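Local coordinates for protein methyltransferase (Streptomyces avermitilis, PDB 3GIW) that probably acts as an S-adenosylmethionine-dependent methyltransferase of the Rossmann-fold class, its substrate unknown, and is known to bind S-adenosyl-L-homocysteine, at residues A[50-55]-A[208-213]; A[56-61]-A[266-271]. All blocks are in the same frame, centred on the assembly; numbering follows the deposited sequence. Where two conformers were deposited one is given.

Contact 1. Residues A[50-55]-A[208-213]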
# COMPACT_ATOMS: atom_id res chain seq x y z
N ARG A 50 -22.00 6.36 2.07
CA ARG A 50 -23.12 7.09 2.67
C ARG A 50 -22.65 7.82 3.94
O ARG A 50 -23.10 8.93 4.22
CB ARG A 50 -24.30 6.15 2.97
CG ARG A 50 -25.13 5.79 1.73
CD ARG A 50 -26.20 4.73 2.05
NE ARG A 50 -26.93 4.33 0.85
CZ ARG A 50 -27.88 3.40 0.85
NH1 ARG A 50 -28.20 2.78 1.98
NH2 ARG A 50 -28.53 3.10 -0.28
N GLU A 51 -21.77 7.19 4.70
CA GLU A 51 -21.20 7.82 5.91
C GLU A 51 -20.16 8.89 5.58
O GLU A 51 -20.07 9.91 6.27
CB GLU A 51 -20.56 6.75 6.82
CG GLU A 51 -21.54 5.70 7.33
CD GLU A 51 -22.57 6.25 8.30
OE1 GLU A 51 -22.36 7.33 8.89
OE2 GLU A 51 -23.60 5.58 8.50
N TRP A 52 -19.39 8.67 4.51
CA TRP A 52 -18.30 9.58 4.15
C TRP A 52 -18.25 9.71 2.63
O TRP A 52 -17.61 8.90 1.94
CB TRP A 52 -16.96 9.07 4.69
CG TRP A 52 -15.82 10.04 4.57
CD1 TRP A 52 -15.86 11.40 4.68
CD2 TRP A 52 -14.45 9.70 4.34
NE1 TRP A 52 -14.60 11.92 4.57
CE2 TRP A 52 -13.71 10.89 4.33
CE3 TRP A 52 -13.79 8.49 4.13
CZ2 TRP A 52 -12.32 10.92 4.13
CZ3 TRP A 52 -12.42 8.50 3.90
CH2 TRP A 52 -11.70 9.71 3.91
N PRO A 53 -18.97 10.71 2.10
CA PRO A 53 -19.00 10.90 0.64
C PRO A 53 -17.66 11.01 -0.05
O PRO A 53 -17.56 10.64 -1.24
CB PRO A 53 -19.88 12.15 0.46
CG PRO A 53 -20.81 12.09 1.68
CD PRO A 53 -19.93 11.60 2.81
N ALA A 54 -16.64 11.49 0.66
CA ALA A 54 -15.28 11.59 0.11
C ALA A 54 -14.54 10.27 -0.03
O ALA A 54 -13.41 10.27 -0.55
CB ALA A 54 -14.40 12.59 0.91
N LEU A 55 -15.13 9.16 0.41
CA LEU A 55 -14.41 7.87 0.32
C LEU A 55 -13.70 7.64 -1.05
O LEU A 55 -12.52 7.24 -1.08
CB LEU A 55 -15.29 6.68 0.75
CG LEU A 55 -14.59 5.33 0.79
CD1 LEU A 55 -13.53 5.29 1.87
CD2 LEU A 55 -15.63 4.21 0.97
N GLN A 208 -15.65 12.22 12.80
CA GLN A 208 -16.94 11.56 12.80
C GLN A 208 -17.15 10.64 11.61
O GLN A 208 -17.52 9.49 11.77
CB GLN A 208 -18.07 12.58 12.88
CG GLN A 208 -19.46 11.94 13.01
CD GLN A 208 -20.53 12.91 13.40
OE1 GLN A 208 -20.40 14.14 13.21
NE2 GLN A 208 -21.61 12.38 13.97
N GLU A 209 -16.93 11.17 10.42
CA GLU A 209 -17.19 10.41 9.16
C GLU A 209 -16.21 9.23 9.01
O GLU A 209 -16.62 8.12 8.69
CB GLU A 209 -17.07 11.33 7.94
CG GLU A 209 -18.12 12.44 7.88
CD GLU A 209 -17.79 13.70 8.68
OE1 GLU A 209 -16.68 13.85 9.24
OE2 GLU A 209 -18.69 14.59 8.78
N VAL A 210 -14.93 9.47 9.24
CA VAL A 210 -13.93 8.40 9.16
C VAL A 210 -14.12 7.37 10.28
O VAL A 210 -14.02 6.14 10.04
CB VAL A 210 -12.50 8.96 9.06
CG1 VAL A 210 -11.42 7.81 9.18
CG2 VAL A 210 -12.40 9.73 7.79
N GLY A 211 -14.44 7.84 11.49
CA GLY A 211 -14.80 6.90 12.56
C GLY A 211 -15.95 5.99 12.20
O GLY A 211 -15.92 4.79 12.48
N ARG A 212 -17.01 6.55 11.62
CA ARG A 212 -18.15 5.75 11.20
C ARG A 212 -17.74 4.72 10.13
O ARG A 212 -18.19 3.56 10.18
CB ARG A 212 -19.29 6.66 10.70
CG ARG A 212 -20.00 7.44 11.81
CD ARG A 212 -20.93 6.53 12.58
NE ARG A 212 -22.09 6.18 11.76
CZ ARG A 212 -23.16 5.50 12.19
NH1 ARG A 212 -23.26 5.12 13.46
NH2 ARG A 212 -24.16 5.24 11.36
N VAL A 213 -16.90 5.15 9.19
CA VAL A 213 -16.39 4.22 8.15
C VAL A 213 -15.61 3.07 8.82
O VAL A 213 -15.84 1.91 8.53
CB VAL A 213 -15.54 4.94 7.08
CG1 VAL A 213 -14.78 3.93 6.17
CG2 VAL A 213 -16.46 5.82 6.21

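Contact 2. Residues A[56-61]-A[266-271]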
# COMPACT_ATOMS: atom_id res chain seq x y z
N PRO A 56 -14.39 7.84 -2.18
CA PRO A 56 -13.70 7.63 -3.48
C PRO A 56 -12.55 8.60 -3.73
O PRO A 56 -11.60 8.24 -4.39
CB PRO A 56 -14.81 7.76 -4.54
CG PRO A 56 -16.13 7.77 -3.76
CD PRO A 56 -15.82 8.17 -2.34
N VAL A 57 -12.66 9.85 -3.27
CA VAL A 57 -11.59 10.84 -3.42
C VAL A 57 -10.37 10.36 -2.63
O VAL A 57 -9.25 10.35 -3.13
CB VAL A 57 -12.08 12.24 -2.94
CG1 VAL A 57 -10.91 13.20 -2.78
CG2 VAL A 57 -13.14 12.82 -3.92
N HIS A 58 -10.61 9.90 -1.41
CA HIS A 58 -9.56 9.32 -0.55
C HIS A 58 -8.86 8.12 -1.20
O HIS A 58 -7.63 8.04 -1.26
CB HIS A 58 -10.20 8.98 0.82
CG HIS A 58 -9.48 7.96 1.65
ND1 HIS A 58 -8.46 8.29 2.54
CD2 HIS A 58 -9.69 6.63 1.80
CE1 HIS A 58 -8.08 7.19 3.15
NE2 HIS A 58 -8.78 6.16 2.71
N MSE A 59 -9.64 7.18 -1.73
CA MSE A 59 -9.07 5.94 -2.27
C MSE A 59 -8.31 6.25 -3.58
O MSE A 59 -7.21 5.73 -3.79
CB MSE A 59 -10.17 4.88 -2.39
CG MSE A 59 -10.61 4.35 -1.03
SE MSE A 59 -11.83 2.91 -1.15
CE MSE A 59 -11.43 2.04 0.53
N ARG A 60 -8.85 7.11 -4.44
CA ARG A 60 -8.15 7.51 -5.65
C ARG A 60 -6.84 8.26 -5.30
O ARG A 60 -5.79 8.04 -5.94
CB ARG A 60 -9.11 8.29 -6.54
CG ARG A 60 -10.24 7.39 -7.12
CD ARG A 60 -11.38 8.15 -7.81
NE ARG A 60 -11.80 7.49 -9.05
CZ ARG A 60 -12.85 6.68 -9.22
NH1 ARG A 60 -13.67 6.36 -8.22
NH2 ARG A 60 -13.09 6.16 -10.42
N ALA A 61 -6.87 9.12 -4.28
CA ALA A 61 -5.70 9.86 -3.90
C ALA A 61 -4.60 8.94 -3.37
O ALA A 61 -3.40 9.19 -3.56
CB ALA A 61 -6.04 10.95 -2.82
N ASP A 266 -11.22 15.44 3.23
CA ASP A 266 -11.51 14.42 2.20
C ASP A 266 -10.41 13.35 2.06
O ASP A 266 -10.54 12.46 1.23
CB ASP A 266 -11.76 15.07 0.82
CG ASP A 266 -12.92 16.04 0.84
OD1 ASP A 266 -13.87 15.85 1.61
OD2 ASP A 266 -12.85 17.03 0.05
N ILE A 267 -9.35 13.44 2.86
CA ILE A 267 -8.16 12.58 2.73
C ILE A 267 -7.86 12.02 4.13
O ILE A 267 -7.62 12.79 5.06
CB ILE A 267 -6.94 13.40 2.15
CG1 ILE A 267 -7.25 13.94 0.76
CG2 ILE A 267 -5.64 12.55 2.18
CD1 ILE A 267 -7.47 12.86 -0.31
N ALA A 268 -7.82 10.70 4.27
CA ALA A 268 -7.60 10.06 5.57
C ALA A 268 -6.36 9.15 5.53
O ALA A 268 -6.32 8.14 6.26
CB ALA A 268 -8.87 9.26 6.04
N MSE A 269 -5.37 9.47 4.69
CA MSE A 269 -4.09 8.77 4.65
C MSE A 269 -2.97 9.74 4.82
O MSE A 269 -2.91 10.74 4.11
CB MSE A 269 -3.77 8.11 3.30
CG MSE A 269 -4.50 6.96 2.91
SE MSE A 269 -4.31 5.39 4.02
CE MSE A 269 -5.22 4.34 2.72
N TYR A 270 -2.05 9.43 5.72
CA TYR A 270 -0.70 9.98 5.70
C TYR A 270 0.15 9.19 4.72
O TYR A 270 -0.02 7.97 4.59
CB TYR A 270 -0.04 9.89 7.07
CG TYR A 270 -0.60 10.82 8.11
CD1 TYR A 270 -0.54 12.20 7.96
CD2 TYR A 270 -1.17 10.32 9.28
CE1 TYR A 270 -1.02 13.05 8.93
CE2 TYR A 270 -1.67 11.19 10.26
CZ TYR A 270 -1.60 12.54 10.07
OH TYR A 270 -2.08 13.46 11.01
N GLY A 271 1.08 9.85 4.06
CA GLY A 271 2.10 9.20 3.25
C GLY A 271 3.49 9.67 3.61
O GLY A 271 3.68 10.79 4.06

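Contact 1. Residues A[50-55]-A[208-213]
Trp52 and Glu51 meet one flank of helix 207-219, which follows strand 195-201 of the Rossmann-type methyltransferase fold and here receives the turn that follows helix 39-51. The indole presents a face to this helix: Val210 CG2 stands 3.7 Å from the centroid of its six-membered ring, 6° off the normal, a CH-pi contact. Ala54, within the type I turn from Trp52 to Leu55, lays its CB on the opposite face, so the ring is sandwiched between its own turn and the helix. Glu209 CB reaches Trp52 CD1 obliquely at 3.5 Å, while Val213 CG2 fills in beside Trp52 CB at 3.6 Å. Farther out, apolar contact gives way to a salt bridge. A bend in the Arg212 chain (chi2 -76°) helps bring NE and NH2 round, side-on, to the Glu51 carboxylate. A lysine in place of Glu51 would probably set two positive charges against each other and leave the Arg212 guanidinium free to swing. The two planes are 64° apart, and both nitrogens lie above the carboxylate plane. Each oxygen takes one hydrogen bond: Arg212 NE to Glu51 OE1 at 3.1 Å, Arg212 NH2 to Glu51 OE2 at 2.9 Å.

Contact 2. Residues A[56-61]-A[266-271]
A chi1 of 159° swings the His58 ring away from its own backbone N, out from helix 55-75, and a chi2 of 88° turns it so that ND1 faces the backbone N-H of Ala268. The bond is 3.0 Å long from Ala268 N to His58 ND1, moderately bent, with the donor tilted 24° from the ring plane. His58 NE2 is hydrogen-bonded to an unidentified ligand, probably from the crystallisation liquor, so both ring nitrogens have partners. Here a helix lies against the start of 269-275, the antiparallel strand inserted between 195-201 and the edge strand 240-248 in the seven-stranded 3-2-1-4-5-7-6 sheet of Rossmann-type methyltransferases. Met269, a selenomethionine, crosses the imidazole at about a right angle; its CG touches His58 CE1 obliquely at 3.6 Å, and its side chain also comes close to Asn62, a binding residue for S-adenosyl-L-homocysteine. One helical turn on from Val57, Ala61 CB presses tightly on Ile267 CD1, 3.5 Å away. Asp266 turns its carboxylate to a salt bridge with Arg263, and its CB meets Val57 CG1 at an oblique crossing. The carbonyl oxygen of Asp266, buried here without a polar partner, rests 3.5 Å from His58 CB.

From the N terminus the chain runs through helix 39-51, turns at 52-55 and enters helix 55-75, so the first halves of both contacts are consecutive. It then passes through the first five strands, all parallel, and their connections before helix 207-219 returns to 50-55 and closes contact 1. Only later, after strand 240-248, does 266-271 reach 56-61 and close contact 2; the two loops therefore cross rather than nest. The contacts adjoin, with Trp52 CH2 3.5 Å from His58 CB and 3.6 Å from Ala268 CB. Together they join two consecutive N-terminal helices to a late helix and to the antiparallel strand 269-275, next to the edge strand 240-248.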